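Local coordinates for protein cytochrome c-552 (Thiobacillus ferrooxidans, PDB 1H1O) that carries electrons in the periplasm as a high-potential cytochrome c4 that holds two haem groups, at residues Q69-S73 with A74-A78. Sequence-based numbering, arbitrary orientation.
Sequences QALDS and AKITA
D72 OD2 accepts the backbone N-H of K75 at 2.6 Å, a short bond with an N-H...O angle of 158°. The donor reaches OD2 on its syn side but 30° out of the carboxylate plane. Since D72 directly precedes helix 73-85, this is an N-cap: the carboxylate takes up an N-H of the first turn. A chi1 of 61° sets CG between the backbone N and the carbonyl carbon and turns the carboxylate back over the helix start. Its negative charge probably interacts favourably with the helix dipole. K75 bends at chi2 and chi3 around the same group, its CB 3.1 Å from D72 OD2, yet NZ stays 4.4 Å from D72 OD1, beyond a salt bridge. The backbone continues the turn, with I76 N bonding almost straight to D72 O at 2.9 Å and T77 N to S73 O at 3.0 Å. L71, just before the N-cap, and I76, four residues after it, form a hydrophobic staple across the cap, L71 CB lying 3.9 Å from I76 CG1. L71 also touches the haem, and the loop after helix 65-69 and the helix start rest on helix 40-51, L71 and I76 packing on L47, T77 OG1 hydrogen-bonded to E44.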
ATOM      1  N   GLN A  69       8.089 -12.898 -11.521  1.00 52.15           N
ATOM      2  CA  GLN A  69       8.275 -13.740 -12.690  1.00 54.87           C
ATOM      3  C   GLN A  69       8.534 -15.194 -12.325  1.00 55.46           C
ATOM      4  O   GLN A  69       8.305 -16.094 -13.127  1.00 55.92           O
ATOM      5  CB  GLN A  69       9.440 -13.206 -13.524  1.00 57.69           C
ATOM      6  CG  GLN A  69       9.779 -14.058 -14.732  1.00 62.87           C
ATOM      7  CD  GLN A  69       8.609 -14.201 -15.687  1.00 65.49           C
ATOM      8  OE1 GLN A  69       8.670 -14.971 -16.648  1.00 67.35           O
ATOM      9  NE2 GLN A  69       7.536 -13.451 -15.430  1.00 66.86           N
ATOM     10  N   ALA A  70       9.010 -15.425 -11.111  1.00 56.00           N
ATOM     11  CA  ALA A  70       9.308 -16.782 -10.679  1.00 56.62           C
ATOM     12  C   ALA A  70       8.241 -17.323  -9.749  1.00 57.10           C
ATOM     13  O   ALA A  70       8.500 -18.233  -8.968  1.00 57.28           O
ATOM     14  CB  ALA A  70      10.669 -16.816  -9.989  1.00 56.61           C
ATOM     15  N   LEU A  71       7.042 -16.764  -9.824  1.00 57.60           N
ATOM     16  CA  LEU A  71       5.960 -17.215  -8.965  1.00 58.36           C
ATOM     17  C   LEU A  71       4.829 -17.818  -9.774  1.00 59.48           C
ATOM     18  O   LEU A  71       4.474 -17.308 -10.833  1.00 59.02           O
ATOM     19  CB  LEU A  71       5.403 -16.054  -8.139  1.00 58.03           C
ATOM     20  CG  LEU A  71       6.334 -15.290  -7.200  1.00 57.16           C
ATOM     21  CD1 LEU A  71       5.506 -14.304  -6.396  1.00 57.68           C
ATOM     22  CD2 LEU A  71       7.051 -16.242  -6.273  1.00 57.32           C
ATOM     23  N   ASP A  72       4.272 -18.912  -9.266  1.00 60.63           N
ATOM     24  CA  ASP A  72       3.157 -19.587  -9.913  1.00 61.72           C
ATOM     25  C   ASP A  72       1.908 -19.297  -9.082  1.00 61.23           C
ATOM     26  O   ASP A  72       2.006 -18.760  -7.970  1.00 61.00           O
ATOM     27  CB  ASP A  72       3.412 -21.103  -9.994  1.00 63.24           C
ATOM     28  CG  ASP A  72       3.561 -21.756  -8.621  1.00 65.44           C
ATOM     29  OD1 ASP A  72       3.745 -22.992  -8.562  1.00 66.48           O
ATOM     30  OD2 ASP A  72       3.493 -21.038  -7.600  1.00 66.59           O
ATOM     31  N   SER A  73       0.740 -19.643  -9.615  1.00 60.51           N
ATOM     32  CA  SER A  73      -0.518 -19.404  -8.908  1.00 59.70           C
ATOM     33  C   SER A  73      -0.466 -19.918  -7.471  1.00 58.55           C
ATOM     34  O   SER A  73      -0.893 -19.238  -6.536  1.00 57.09           O
ATOM     35  CB  SER A  73      -1.677 -20.073  -9.654  1.00 60.32           C
ATOM     36  OG  SER A  73      -1.831 -19.519 -10.948  1.00 61.38           O
ATOM     37  N   ALA A  74       0.081 -21.118  -7.305  1.00 57.99           N
ATOM     38  CA  ALA A  74       0.182 -21.740  -5.994  1.00 57.59           C
ATOM     39  C   ALA A  74       1.002 -20.940  -4.991  1.00 57.05           C
ATOM     40  O   ALA A  74       0.593 -20.775  -3.840  1.00 55.91           O
ATOM     41  CB  ALA A  74       0.756 -23.137  -6.129  1.00 58.31           C
ATOM     42  N   LYS A  75       2.167 -20.460  -5.416  1.00 57.58           N
ATOM     43  CA  LYS A  75       3.018 -19.683  -4.521  1.00 56.87           C
ATOM     44  C   LYS A  75       2.396 -18.334  -4.243  1.00 54.34           C
ATOM     45  O   LYS A  75       2.381 -17.874  -3.099  1.00 53.38           O
ATOM     46  CB  LYS A  75       4.415 -19.493  -5.119  1.00 59.19           C
ATOM     47  CG  LYS A  75       5.516 -20.233  -4.364  1.00 62.04           C
ATOM     48  CD  LYS A  75       5.445 -21.753  -4.569  1.00 65.00           C
ATOM     49  CE  LYS A  75       4.285 -22.417  -3.823  1.00 65.38           C
ATOM     50  NZ  LYS A  75       4.138 -23.847  -4.230  1.00 66.62           N
ATOM     51  N   ILE A  76       1.888 -17.693  -5.289  1.00 53.33           N
ATOM     52  CA  ILE A  76       1.253 -16.397  -5.109  1.00 51.68           C
ATOM     53  C   ILE A  76       0.259 -16.530  -3.975  1.00 51.02           C
ATOM     54  O   ILE A  76       0.302 -15.780  -3.008  1.00 50.73           O
ATOM     55  CB  ILE A  76       0.539 -15.944  -6.390  1.00 51.48           C
ATOM     56  CG1 ILE A  76       1.589 -15.500  -7.411  1.00 51.56           C
ATOM     57  CG2 ILE A  76      -0.437 -14.811  -6.084  1.00 51.09           C
ATOM     58  CD1 ILE A  76       1.021 -15.040  -8.729  1.00 52.39           C
ATOM     59  N   THR A  77      -0.617 -17.518  -4.077  1.00 51.06           N
ATOM     60  CA  THR A  77      -1.615 -17.744  -3.040  1.00 51.37           C
ATOM     61  C   THR A  77      -0.982 -18.102  -1.700  1.00 50.40           C
ATOM     62  O   THR A  77      -1.416 -17.638  -0.643  1.00 49.38           O
ATOM     63  CB  THR A  77      -2.569 -18.873  -3.447  1.00 51.91           C
ATOM     64  OG1 THR A  77      -3.226 -18.513  -4.671  1.00 54.35           O
ATOM     65  CG2 THR A  77      -3.609 -19.120  -2.345  1.00 52.35           C
ATOM     66  N   ALA A  78       0.047 -18.938  -1.747  1.00 49.37           N
ATOM     67  CA  ALA A  78       0.724 -19.353  -0.526  1.00 48.38           C
ATOM     68  C   ALA A  78       1.288 -18.134   0.189  1.00 46.21           C
ATOM     69  O   ALA A  78       1.102 -17.951   1.393  1.00 46.36           O
ATOM     70  CB  ALA A  78       1.844 -20.337  -0.860  1.00 49.65           C
TER